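Local coordinates for protein alcohol dehydrogenase, zinc-containing (Thermotoga maritima, PDB 3IP1) that catalyses the NAD(+)-dependent oxidation of scyllo-inosose to 3-dehydro-scyllo-inosose and probably serves in myo-inositol degradation, at residues L95-S100 with A127-W132; I83-L88 with L153-D158; V218-G223 with E268-A273. One frame throughout, in Å; residues are numbered along the deposited sequence.

Contact 1: residues L95-S100 with A127-W132; sequences LGHEFS and AEEMLW. With CD (cadmium ion), chain F.
The catalytic-domain metal site of this zinc-dependent dehydrogenase, occupied here by cadmium, is flanked by the contact in which His97 lies against Glu129 and Phe99 against Ala127. His97 and Glu129 run side by side and point the same way: CG of Glu129 comes within 3.5 Å of His97 CB, and the same methylene also touches ring atom CG. The ring and the carboxylate are turned 61° from each other. With CG of His97 set between its backbone N and carbonyl carbon (chi1 64°), the imidazole reaches the metal edge-on, the cadmium lying in the ring plane 2.5 Å from NE2. Glu98 adds OE2, 2.6 Å from the cadmium; water 2 and Glu195 also bind the ion, and Cys68, a ligand when zinc is bound, lies beside His97. Further along, CZ of Phe99 touches the methyl of Ala127, 3.6 Å from CB, with CE1 close by. A water joins the two backbones, accepting from Phe99 N at 2.9 Å and lying 2.7 Å from Ala127 O and 2.8 Å from His97 O. Across the contact itself the side chains meet through carbon alone. Glu129 therefore braces the imidazole with its methylene, while its carboxylate, with OE2 5.3 Å from His97 ND1, may still add negative potential near the metal site.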
ATOM      1  N   LEU A  95     -20.210  -5.613  33.655  1.00 26.54           N
ATOM      2  CA  LEU A  95     -18.873  -5.719  33.087  1.00 26.89           C
ATOM      3  C   LEU A  95     -18.744  -6.960  32.196  1.00 26.97           C
ATOM      4  O   LEU A  95     -19.633  -7.819  32.177  1.00 26.42           O
ATOM      5  CB  LEU A  95     -17.814  -5.739  34.204  1.00 26.44           C
ATOM      6  CG  LEU A  95     -17.703  -4.500  35.108  1.00 27.00           C
ATOM      7  CD1 LEU A  95     -16.802  -4.854  36.277  1.00 26.22           C
ATOM      8  CD2 LEU A  95     -17.149  -3.261  34.343  1.00 24.80           C
ATOM      9  N   GLY A  96     -17.634  -7.037  31.462  1.00 26.85           N
ATOM     10  CA  GLY A  96     -17.308  -8.200  30.642  1.00 27.03           C
ATOM     11  C   GLY A  96     -17.468  -7.929  29.156  1.00 27.57           C
ATOM     12  O   GLY A  96     -18.561  -7.564  28.697  1.00 27.53           O
ATOM     13  N   HIS A  97     -16.380  -8.108  28.403  1.00 27.20           N
ATOM     14  CA  HIS A  97     -16.393  -7.817  26.964  1.00 27.29           C
ATOM     15  C   HIS A  97     -15.545  -8.779  26.123  1.00 26.84           C
ATOM     16  O   HIS A  97     -15.438  -8.618  24.912  1.00 27.77           O
ATOM     17  CB  HIS A  97     -15.991  -6.362  26.708  1.00 26.62           C
ATOM     18  CG  HIS A  97     -14.592  -6.055  27.112  1.00 26.50           C
ATOM     19  ND1 HIS A  97     -14.277  -5.502  28.329  1.00 26.94           N
ATOM     20  CD2 HIS A  97     -13.413  -6.248  26.469  1.00 29.31           C
ATOM     21  CE1 HIS A  97     -12.965  -5.356  28.420  1.00 27.77           C
ATOM     22  NE2 HIS A  97     -12.417  -5.812  27.310  1.00 27.70           N
ATOM     23  N   GLU A  98     -14.956  -9.783  26.761  1.00 26.59           N
ATOM     24  CA  GLU A  98     -14.166 -10.781  26.051  1.00 26.54           C
ATOM     25  C   GLU A  98     -14.898 -12.111  26.108  1.00 26.00           C
ATOM     26  O   GLU A  98     -14.562 -12.982  26.915  1.00 27.00           O
ATOM     27  CB  GLU A  98     -12.785 -10.927  26.685  1.00 26.11           C
ATOM     28  CG  GLU A  98     -11.922  -9.692  26.622  1.00 27.45           C
ATOM     29  CD  GLU A  98     -10.600  -9.867  27.354  1.00 29.44           C
ATOM     30  OE1 GLU A  98     -10.360 -10.957  27.922  1.00 29.95           O
ATOM     31  OE2 GLU A  98      -9.801  -8.918  27.369  1.00 28.29           O
ATOM     32  N   PHE A  99     -15.886 -12.294  25.246  1.00 25.68           N
ATOM     33  CA  PHE A  99     -16.845 -13.360  25.497  1.00 25.49           C
ATOM     34  C   PHE A  99     -17.279 -14.160  24.281  1.00 26.04           C
ATOM     35  O   PHE A  99     -17.126 -13.715  23.139  1.00 25.91           O
ATOM     36  CB  PHE A  99     -18.084 -12.782  26.181  1.00 24.67           C
ATOM     37  CG  PHE A  99     -19.087 -12.195  25.220  1.00 24.44           C
ATOM     38  CD1 PHE A  99     -18.882 -10.938  24.669  1.00 24.74           C
ATOM     39  CD2 PHE A  99     -20.235 -12.904  24.882  1.00 22.35           C
ATOM     40  CE1 PHE A  99     -19.811 -10.386  23.782  1.00 23.85           C
ATOM     41  CE2 PHE A  99     -21.173 -12.377  24.002  1.00 24.41           C
ATOM     42  CZ  PHE A  99     -20.964 -11.110  23.439  1.00 23.50           C
ATOM     43  N   SER A 100     -17.867 -15.325  24.568  1.00 26.01           N
ATOM     44  CA  SER A 100     -18.546 -16.154  23.580  1.00 26.39           C
ATOM     45  C   SER A 100     -19.773 -16.830  24.231  1.00 26.77           C
ATOM     46  O   SER A 100     -19.959 -16.793  25.464  1.00 26.00           O
ATOM     47  CB  SER A 100     -17.608 -17.220  23.055  1.00 25.96           C
ATOM     48  OG  SER A 100     -17.213 -18.029  24.154  1.00 28.65           O
ATOM     49  N   ALA A 127     -18.419 -11.690  20.083  1.00 25.80           N
ATOM     50  CA  ALA A 127     -18.808 -10.372  19.608  1.00 26.12           C
ATOM     51  C   ALA A 127     -17.768  -9.294  19.872  1.00 26.62           C
ATOM     52  O   ALA A 127     -16.900  -9.431  20.743  1.00 26.65           O
ATOM     53  CB  ALA A 127     -20.178  -9.975  20.150  1.00 26.33           C
ATOM     54  N   GLU A 128     -17.838  -8.238  19.075  1.00 26.73           N
ATOM     55  CA  GLU A 128     -16.947  -7.106  19.216  1.00 27.47           C
ATOM     56  C   GLU A 128     -17.368  -6.274  20.435  1.00 27.40           C
ATOM     57  O   GLU A 128     -18.543  -6.256  20.814  1.00 28.49           O
ATOM     58  CB  GLU A 128     -16.956  -6.253  17.935  1.00 27.06           C
ATOM     59  CG  GLU A 128     -16.709  -7.066  16.668  1.00 29.04           C
ATOM     60  CD  GLU A 128     -16.819  -6.257  15.390  1.00 29.19           C
ATOM     61  OE1 GLU A 128     -16.719  -5.020  15.419  1.00 31.94           O
ATOM     62  OE2 GLU A 128     -17.006  -6.866  14.330  1.00 31.65           O
ATOM     63  N   GLU A 129     -16.402  -5.595  21.028  1.00 26.80           N
ATOM     64  CA  GLU A 129     -16.631  -4.699  22.157  1.00 26.88           C
ATOM     65  C   GLU A 129     -16.850  -3.223  21.716  1.00 27.27           C
ATOM     66  O   GLU A 129     -17.542  -2.461  22.418  1.00 26.91           O
ATOM     67  CB  GLU A 129     -15.463  -4.862  23.152  1.00 26.46           C
ATOM     68  CG  GLU A 129     -15.411  -3.896  24.324  1.00 25.78           C
ATOM     69  CD  GLU A 129     -14.785  -2.540  23.972  1.00 25.64           C
ATOM     70  OE1 GLU A 129     -14.133  -2.399  22.925  1.00 23.30           O
ATOM     71  OE2 GLU A 129     -14.950  -1.604  24.764  1.00 26.15           O
HETATM   72  N   MSE A 130     -16.275  -2.835  20.576  1.00 27.46           N
HETATM   73  CA  MSE A 130     -16.437  -1.481  20.043  1.00 29.02           C
HETATM   74  C   MSE A 130     -17.758  -1.426  19.300  1.00 28.63           C
HETATM   75  O   MSE A 130     -17.882  -1.995  18.228  1.00 29.46           O
HETATM   76  CB  MSE A 130     -15.305  -1.108  19.076  1.00 29.58           C
HETATM   77  CG  MSE A 130     -13.863  -1.250  19.608  1.00 34.90           C
HETATM   78 SE   MSE A 130     -13.379   0.109  20.944  1.00 45.19          SE
HETATM   79  CE  MSE A 130     -12.894   1.541  19.688  1.00 42.29           C
ATOM     80  N   LEU A 131     -18.751  -0.757  19.868  1.00 28.42           N
ATOM     81  CA  LEU A 131     -20.063  -0.708  19.252  1.00 27.61           C
ATOM     82  C   LEU A 131     -20.160   0.523  18.336  1.00 27.78           C
ATOM     83  O   LEU A 131     -20.709   1.561  18.711  1.00 27.01           O
ATOM     84  CB  LEU A 131     -21.176  -0.790  20.315  1.00 27.53           C
ATOM     85  CG  LEU A 131     -20.912  -1.794  21.463  1.00 28.27           C
ATOM     86  CD1 LEU A 131     -21.948  -1.664  22.570  1.00 26.47           C
ATOM     87  CD2 LEU A 131     -20.766  -3.278  20.988  1.00 27.88           C
ATOM     88  N   TRP A 132     -19.567   0.391  17.144  1.00 27.66           N
ATOM     89  CA  TRP A 132     -19.550   1.438  16.107  1.00 27.66           C
ATOM     90  C   TRP A 132     -20.944   1.679  15.509  1.00 28.18           C
ATOM     91  O   TRP A 132     -21.773   0.764  15.440  1.00 28.07           O
ATOM     92  CB  TRP A 132     -18.555   1.071  14.995  1.00 27.52           C
ATOM     93  CG  TRP A 132     -18.581  -0.396  14.620  1.00 27.45           C
ATOM     94  CD1 TRP A 132     -17.810  -1.381  15.150  1.00 27.25           C
ATOM     95  CD2 TRP A 132     -19.429  -1.030  13.646  1.00 27.93           C
ATOM     96  NE1 TRP A 132     -18.117  -2.597  14.570  1.00 28.38           N
ATOM     97  CE2 TRP A 132     -19.105  -2.408  13.643  1.00 27.60           C
ATOM     98  CE3 TRP A 132     -20.420  -0.568  12.765  1.00 29.32           C
ATOM     99  CZ2 TRP A 132     -19.745  -3.328  12.814  1.00 28.62           C
ATOM    100  CZ3 TRP A 132     -21.045  -1.493  11.917  1.00 29.59           C
ATOM    101  CH2 TRP A 132     -20.702  -2.849  11.955  1.00 28.96           C
TER
HETATM  102 CD    CD F 501     -10.259  -6.642  26.280  0.50 33.54          CD
HETATM  103  O   HOH W   1     -15.796 -10.547  22.966  1.00 30.28           O
HETATM  104  O   HOH W   2      -8.187  -6.630  25.156  1.00 41.83           O

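Contact 2: residues I83-L88 with L153-D158; sequences ILYPGL and LGFNVD
Phe155 meets Tyr85 and Leu88 where two irregular loops of the catalytic domain come together, one following helix 69-75 and the other following strand 151-152. Ahead of Phe155, Gly154 has positive phi, and its N bonds to Val157 O at 2.8 Å, bridging the loop across Phe155 and Asn156. CG of Phe155 is anti to its carbonyl carbon (chi1 -70°), which puts CE2 over one face of the Tyr85 ring, with CD2 beside it. CE2 of Phe155 sits 3.3 Å from Tyr85 CZ and also lies beside the phenol oxygen. The planes are inclined at 44°, and the two side chains cross at about a right angle. CB and CD2 of Phe155 also lie against the backbone O of Leu88, which is 3.6 Å from CB. At Asn156 the contact becomes lighter: OD1 is 3.9 Å from Leu88 CD2, while the amide's polar bonds go to Glu152 N and the side chain of Asn151. Tyr85 and Phe155 both also touch Ser70, a proposed charge-relay residue, and Phe155 meets the ring of the metal ligand His97. Replacing Tyr85 with an alanine would probably leave CE2 and CD2 of Phe155 without their aromatic cover and the phenyl ring freer to shift beside His97. The loops are thus joined mostly by van der Waals contact, with a few polar atoms set against carbon, and Phe155, backed by Tyr85, lies next to the metal-bound imidazole.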
ATOM      1  N   ILE A  83     -11.230   5.586  40.268  1.00 26.23           N
ATOM      2  CA  ILE A  83     -10.889   4.419  39.436  1.00 25.61           C
ATOM      3  C   ILE A  83      -9.616   4.703  38.622  1.00 26.33           C
ATOM      4  O   ILE A  83      -9.311   5.872  38.332  1.00 25.51           O
ATOM      5  CB  ILE A  83     -12.052   3.991  38.516  1.00 25.07           C
ATOM      6  CG1 ILE A  83     -12.210   4.960  37.345  1.00 23.44           C
ATOM      7  CG2 ILE A  83     -13.346   3.872  39.314  1.00 23.30           C
ATOM      8  CD1 ILE A  83     -13.333   4.628  36.393  1.00 22.66           C
ATOM      9  N   LEU A  84      -8.871   3.647  38.293  1.00 26.57           N
ATOM     10  CA  LEU A  84      -7.637   3.776  37.524  1.00 27.40           C
ATOM     11  C   LEU A  84      -7.925   3.891  36.012  1.00 28.27           C
ATOM     12  O   LEU A  84      -7.227   4.592  35.295  1.00 28.02           O
ATOM     13  CB  LEU A  84      -6.671   2.609  37.831  1.00 27.67           C
ATOM     14  CG  LEU A  84      -6.091   2.508  39.261  1.00 27.66           C
ATOM     15  CD1 LEU A  84      -4.839   1.610  39.293  1.00 28.79           C
ATOM     16  CD2 LEU A  84      -5.755   3.885  39.844  1.00 28.69           C
ATOM     17  N   TYR A  85      -8.987   3.235  35.547  1.00 28.63           N
ATOM     18  CA  TYR A  85      -9.354   3.291  34.136  1.00 28.84           C
ATOM     19  C   TYR A  85      -9.693   4.705  33.654  1.00 29.18           C
ATOM     20  O   TYR A  85     -10.639   5.336  34.136  1.00 28.84           O
ATOM     21  CB  TYR A  85     -10.485   2.312  33.813  1.00 28.81           C
ATOM     22  CG  TYR A  85     -10.766   2.217  32.334  1.00 27.18           C
ATOM     23  CD1 TYR A  85      -9.877   1.552  31.472  1.00 28.20           C
ATOM     24  CD2 TYR A  85     -11.888   2.816  31.796  1.00 27.32           C
ATOM     25  CE1 TYR A  85     -10.128   1.479  30.094  1.00 27.75           C
ATOM     26  CE2 TYR A  85     -12.152   2.762  30.427  1.00 28.02           C
ATOM     27  CZ  TYR A  85     -11.277   2.092  29.586  1.00 28.13           C
ATOM     28  OH  TYR A  85     -11.564   2.043  28.244  1.00 28.90           O
ATOM     29  N   PRO A  86      -8.930   5.192  32.669  1.00 29.42           N
ATOM     30  CA  PRO A  86      -9.031   6.602  32.289  1.00 29.58           C
ATOM     31  C   PRO A  86     -10.060   6.927  31.200  1.00 29.24           C
ATOM     32  O   PRO A  86     -10.287   8.107  30.923  1.00 28.77           O
ATOM     33  CB  PRO A  86      -7.608   6.933  31.807  1.00 29.71           C
ATOM     34  CG  PRO A  86      -7.037   5.584  31.312  1.00 30.37           C
ATOM     35  CD  PRO A  86      -7.853   4.478  31.950  1.00 29.95           C
ATOM     36  N   GLY A  87     -10.692   5.901  30.618  1.00 29.10           N
ATOM     37  CA  GLY A  87     -11.545   6.078  29.437  1.00 28.29           C
ATOM     38  C   GLY A  87     -13.054   6.135  29.642  1.00 28.66           C
ATOM     39  O   GLY A  87     -13.552   6.402  30.744  1.00 28.53           O
ATOM     40  N   LEU A  88     -13.781   5.905  28.549  1.00 28.28           N
ATOM     41  CA  LEU A  88     -15.243   5.921  28.516  1.00 27.17           C
ATOM     42  C   LEU A  88     -15.871   4.925  29.499  1.00 26.92           C
ATOM     43  O   LEU A  88     -15.564   3.736  29.481  1.00 25.65           O
ATOM     44  CB  LEU A  88     -15.723   5.618  27.095  1.00 27.34           C
ATOM     45  CG  LEU A  88     -17.222   5.554  26.821  1.00 26.89           C
ATOM     46  CD1 LEU A  88     -17.851   6.960  26.969  1.00 27.80           C
ATOM     47  CD2 LEU A  88     -17.456   4.988  25.439  1.00 25.96           C
ATOM     48  N   LEU A 153     -19.176  -2.127  24.995  1.00 27.23           N
ATOM     49  CA  LEU A 153     -19.700  -3.256  25.724  1.00 27.35           C
ATOM     50  C   LEU A 153     -18.879  -3.490  26.993  1.00 27.37           C
ATOM     51  O   LEU A 153     -17.664  -3.627  26.923  1.00 27.32           O
ATOM     52  CB  LEU A 153     -19.627  -4.498  24.835  1.00 26.90           C
ATOM     53  CG  LEU A 153     -20.374  -5.707  25.370  1.00 27.74           C
ATOM     54  CD1 LEU A 153     -21.878  -5.524  25.147  1.00 25.96           C
ATOM     55  CD2 LEU A 153     -19.838  -6.941  24.677  1.00 27.84           C
ATOM     56  N   GLY A 154     -19.556  -3.560  28.138  1.00 27.64           N
ATOM     57  CA  GLY A 154     -18.873  -3.738  29.424  1.00 27.20           C
ATOM     58  C   GLY A 154     -18.194  -2.491  29.963  1.00 27.63           C
ATOM     59  O   GLY A 154     -17.402  -2.581  30.899  1.00 28.13           O
ATOM     60  N   PHE A 155     -18.515  -1.333  29.386  1.00 27.53           N
ATOM     61  CA  PHE A 155     -18.016  -0.031  29.842  1.00 27.62           C
ATOM     62  C   PHE A 155     -19.154   0.958  30.090  1.00 27.94           C
ATOM     63  O   PHE A 155     -19.242   1.574  31.169  1.00 28.09           O
ATOM     64  CB  PHE A 155     -17.015   0.549  28.842  1.00 27.49           C
ATOM     65  CG  PHE A 155     -15.697  -0.198  28.818  1.00 28.09           C
ATOM     66  CD1 PHE A 155     -15.554  -1.365  28.069  1.00 26.15           C
ATOM     67  CD2 PHE A 155     -14.619   0.248  29.576  1.00 27.91           C
ATOM     68  CE1 PHE A 155     -14.336  -2.078  28.067  1.00 27.82           C
ATOM     69  CE2 PHE A 155     -13.392  -0.439  29.571  1.00 27.00           C
ATOM     70  CZ  PHE A 155     -13.263  -1.609  28.803  1.00 26.55           C
ATOM     71  N   ASN A 156     -20.025   1.109  29.097  1.00 27.41           N
ATOM     72  CA  ASN A 156     -21.252   1.866  29.277  1.00 27.24           C
ATOM     73  C   ASN A 156     -22.483   1.162  28.694  1.00 27.03           C
ATOM     74  O   ASN A 156     -23.572   1.697  28.737  1.00 27.47           O
ATOM     75  CB  ASN A 156     -21.092   3.274  28.709  1.00 26.86           C
ATOM     76  CG  ASN A 156     -21.089   3.301  27.185  1.00 27.35           C
ATOM     77  OD1 ASN A 156     -20.347   2.559  26.530  1.00 28.50           O
ATOM     78  ND2 ASN A 156     -21.912   4.168  26.615  1.00 25.20           N
ATOM     79  N   VAL A 157     -22.307  -0.020  28.116  1.00 27.58           N
ATOM     80  CA  VAL A 157     -23.453  -0.846  27.676  1.00 27.79           C
ATOM     81  C   VAL A 157     -23.292  -2.192  28.381  1.00 27.82           C
ATOM     82  O   VAL A 157     -22.188  -2.740  28.406  1.00 27.73           O
ATOM     83  CB  VAL A 157     -23.501  -1.020  26.115  1.00 27.89           C
ATOM     84  CG1 VAL A 157     -24.673  -1.935  25.657  1.00 27.68           C
ATOM     85  CG2 VAL A 157     -23.614   0.326  25.417  1.00 26.95           C
ATOM     86  N   ASP A 158     -24.371  -2.717  28.964  1.00 27.83           N
ATOM     87  CA  ASP A 158     -24.291  -3.987  29.723  1.00 27.50           C
ATOM     88  C   ASP A 158     -23.591  -5.095  28.950  1.00 27.42           C
ATOM     89  O   ASP A 158     -23.954  -5.394  27.795  1.00 27.00           O
ATOM     90  CB  ASP A 158     -25.683  -4.453  30.196  1.00 27.58           C
ATOM     91  CG  ASP A 158     -26.253  -3.571  31.311  1.00 28.34           C
ATOM     92  OD1 ASP A 158     -25.459  -2.966  32.080  1.00 29.36           O
ATOM     93  OD2 ASP A 158     -27.500  -3.464  31.405  1.00 26.88           O
TER

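Contact 3: residues V218-G223 with E268-A273; sequences VILGGG and ENFVEA
Strand 218-220 and the first turn of helix 270-277 stand well apart as backbones, their nearest CA atoms, those of Leu220 and Phe270, lying 10.0 Å from each other. Val218, Ile219 and Leu220 form the end of a central strand in the parallel sheet of the Rossmann-type nucleotide-binding domain. The chain then passes into Gly221, Gly222 and Gly223, with Gly223 at the N-cap position of helix 224-235. On the other side Asn269 caps helix 270-277: Glu272 N gives its hydrogen to Asn269 OD1 at 3.1 Å in a nearly straight bond, the donor standing above the carbonyl plane. One side chain, Phe270, spans the gap. Its CG is anti to the backbone N (chi1 174°), which carries the phenyl group from the helix start toward the strand so that the outer atoms CZ and CE1 do the touching. Val218 meets it at the ring edge, CG1 lying 3.8 Å from Phe270 CZ near the ring plane. Leu220 crosses the phenyl side chain at about a right angle, and its CD2 approaches the same CZ obliquely, also at 3.8 Å. The ring end thus fits against two alternate strand residues, while between them the bond from CA to CB of Ile219 points away from 268-273, and its side chain touches helix 224-235. Helix 293-306 adds Val296 beside Leu220 and Gln299 beside Phe270. Gly221 and Gly223 belong to a sequence pattern consistent with the GxGxxG dinucleotide-binding turn, and Gly222 N bonds to Glu245, a probable NAD(+) ligand. Purely apolar and buried, the contact fastens the helix to the sheet by van der Waals contact, probably helped by exclusion of water, with the polar capping bond kept at the helix start.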
ATOM      1  N   VAL A 218       9.978  -7.966  17.122  1.00 26.12           N
ATOM      2  CA  VAL A 218      10.271  -7.807  18.544  1.00 25.96           C
ATOM      3  C   VAL A 218       9.017  -7.319  19.266  1.00 26.57           C
ATOM      4  O   VAL A 218       8.444  -6.284  18.921  1.00 27.34           O
ATOM      5  CB  VAL A 218      11.441  -6.807  18.776  1.00 26.20           C
ATOM      6  CG1 VAL A 218      11.608  -6.481  20.259  1.00 25.16           C
ATOM      7  CG2 VAL A 218      12.760  -7.362  18.179  1.00 24.53           C
ATOM      8  N   ILE A 219       8.596  -8.064  20.277  1.00 26.95           N
ATOM      9  CA  ILE A 219       7.426  -7.689  21.083  1.00 27.12           C
ATOM     10  C   ILE A 219       7.853  -7.343  22.514  1.00 27.60           C
ATOM     11  O   ILE A 219       8.473  -8.155  23.208  1.00 28.05           O
ATOM     12  CB  ILE A 219       6.350  -8.813  21.097  1.00 26.45           C
ATOM     13  CG1 ILE A 219       5.817  -9.049  19.679  1.00 26.84           C
ATOM     14  CG2 ILE A 219       5.210  -8.456  22.024  1.00 25.50           C
ATOM     15  CD1 ILE A 219       5.484 -10.444  19.395  1.00 28.05           C
ATOM     16  N   LEU A 220       7.503  -6.141  22.941  1.00 28.02           N
ATOM     17  CA  LEU A 220       7.804  -5.680  24.285  1.00 29.26           C
ATOM     18  C   LEU A 220       6.531  -5.781  25.116  1.00 29.92           C
ATOM     19  O   LEU A 220       5.571  -5.042  24.881  1.00 29.96           O
ATOM     20  CB  LEU A 220       8.343  -4.241  24.240  1.00 28.61           C
ATOM     21  CG  LEU A 220       9.671  -4.048  23.481  1.00 29.41           C
ATOM     22  CD1 LEU A 220       9.480  -3.711  21.975  1.00 28.22           C
ATOM     23  CD2 LEU A 220      10.518  -2.972  24.153  1.00 30.48           C
ATOM     24  N   GLY A 221       6.525  -6.703  26.079  1.00 30.46           N
ATOM     25  CA  GLY A 221       5.378  -6.888  26.973  1.00 29.79           C
ATOM     26  C   GLY A 221       4.674  -8.183  26.656  1.00 30.45           C
ATOM     27  O   GLY A 221       4.242  -8.385  25.510  1.00 30.26           O
ATOM     28  N   GLY A 222       4.565  -9.060  27.659  1.00 29.98           N
ATOM     29  CA  GLY A 222       3.950 -10.384  27.502  1.00 29.72           C
ATOM     30  C   GLY A 222       2.601 -10.600  28.195  1.00 29.76           C
ATOM     31  O   GLY A 222       2.290 -11.718  28.635  1.00 29.39           O
ATOM     32  N   GLY A 223       1.798  -9.543  28.299  1.00 28.85           N
ATOM     33  CA  GLY A 223       0.389  -9.695  28.660  1.00 29.05           C
ATOM     34  C   GLY A 223      -0.364 -10.339  27.497  1.00 29.06           C
ATOM     35  O   GLY A 223       0.238 -10.650  26.462  1.00 29.17           O
ATOM     36  N   GLU A 268      18.808  -9.038  31.743  1.00 41.03           N
ATOM     37  CA  GLU A 268      19.546  -9.156  30.500  1.00 40.10           C
ATOM     38  C   GLU A 268      19.607  -7.798  29.832  1.00 39.11           C
ATOM     39  O   GLU A 268      18.791  -6.924  30.103  1.00 39.52           O
ATOM     40  CB  GLU A 268      18.867 -10.152  29.567  1.00 40.57           C
ATOM     41  CG  GLU A 268      18.829 -11.586  30.041  1.00 40.74           C
ATOM     42  CD  GLU A 268      18.032 -12.453  29.094  1.00 43.94           C
ATOM     43  OE1 GLU A 268      17.006 -13.046  29.517  1.00 42.57           O
ATOM     44  OE2 GLU A 268      18.417 -12.511  27.902  1.00 46.43           O
ATOM     45  N   ASN A 269      20.590  -7.617  28.968  1.00 37.70           N
ATOM     46  CA  ASN A 269      20.681  -6.404  28.172  1.00 36.70           C
ATOM     47  C   ASN A 269      19.768  -6.541  26.928  1.00 35.68           C
ATOM     48  O   ASN A 269      20.095  -7.262  25.992  1.00 34.95           O
ATOM     49  CB  ASN A 269      22.145  -6.176  27.780  1.00 36.57           C
ATOM     50  CG  ASN A 269      22.374  -4.842  27.102  1.00 37.85           C
ATOM     51  OD1 ASN A 269      21.654  -4.455  26.180  1.00 36.74           O
ATOM     52  ND2 ASN A 269      23.416  -4.144  27.531  1.00 39.76           N
ATOM     53  N   PHE A 270      18.627  -5.857  26.940  1.00 34.63           N
ATOM     54  CA  PHE A 270      17.661  -5.922  25.825  1.00 33.99           C
ATOM     55  C   PHE A 270      18.291  -5.633  24.452  1.00 32.90           C
ATOM     56  O   PHE A 270      18.168  -6.437  23.541  1.00 32.43           O
ATOM     57  CB  PHE A 270      16.474  -4.983  26.074  1.00 33.54           C
ATOM     58  CG  PHE A 270      15.511  -4.875  24.914  1.00 32.77           C
ATOM     59  CD1 PHE A 270      14.446  -5.766  24.784  1.00 32.91           C
ATOM     60  CD2 PHE A 270      15.645  -3.862  23.982  1.00 32.35           C
ATOM     61  CE1 PHE A 270      13.533  -5.654  23.712  1.00 32.56           C
ATOM     62  CE2 PHE A 270      14.754  -3.739  22.916  1.00 32.24           C
ATOM     63  CZ  PHE A 270      13.700  -4.638  22.778  1.00 33.04           C
ATOM     64  N   VAL A 271      18.963  -4.495  24.330  1.00 32.35           N
ATOM     65  CA  VAL A 271      19.562  -4.076  23.063  1.00 32.06           C
ATOM     66  C   VAL A 271      20.528  -5.109  22.472  1.00 31.91           C
ATOM     67  O   VAL A 271      20.372  -5.522  21.323  1.00 31.75           O
ATOM     68  CB  VAL A 271      20.241  -2.696  23.183  1.00 32.10           C
ATOM     69  CG1 VAL A 271      21.090  -2.393  21.931  1.00 32.08           C
ATOM     70  CG2 VAL A 271      19.193  -1.597  23.403  1.00 32.05           C
ATOM     71  N   GLU A 272      21.506  -5.548  23.260  1.00 32.05           N
ATOM     72  CA  GLU A 272      22.520  -6.497  22.768  1.00 32.43           C
ATOM     73  C   GLU A 272      21.910  -7.848  22.437  1.00 32.19           C
ATOM     74  O   GLU A 272      22.334  -8.513  21.480  1.00 32.24           O
ATOM     75  CB  GLU A 272      23.655  -6.701  23.784  1.00 32.97           C
ATOM     76  CG  GLU A 272      24.330  -5.423  24.266  1.00 35.01           C
ATOM     77  CD  GLU A 272      25.020  -4.640  23.164  1.00 38.02           C
ATOM     78  OE1 GLU A 272      25.483  -5.242  22.168  1.00 39.76           O
ATOM     79  OE2 GLU A 272      25.119  -3.407  23.304  1.00 41.24           O
ATOM     80  N   ALA A 273      20.925  -8.256  23.238  1.00 31.58           N
ATOM     81  CA  ALA A 273      20.275  -9.546  23.052  1.00 31.61           C
ATOM     82  C   ALA A 273      19.488  -9.549  21.746  1.00 31.42           C
ATOM     83  O   ALA A 273      19.599 -10.495  20.965  1.00 30.83           O
ATOM     84  CB  ALA A 273      19.355  -9.888  24.243  1.00 31.36           C
TER

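Contacts 1 and 2 share the GroES-like catalytic domain, their centres about 12 Å apart. Along the chain both segments of contact 1 fall between those of contact 2, and the two are directly coupled: Glu129 O probably accepts a hydrogen bond from Leu153 N at 3.1 Å, and His97 CB packs 3.2 Å from Leu153 O. Together they pack beside the metal site, where cadmium is bound. Contact 3 comes later in the sequence, between the parallel sheet and helix 270-277 of the Rossmann-type domain, with its centre about 31 Å from the centre of each of the others. This separation reflects the two-domain plan of the family, metal chemistry on one side and coenzyme binding on the other.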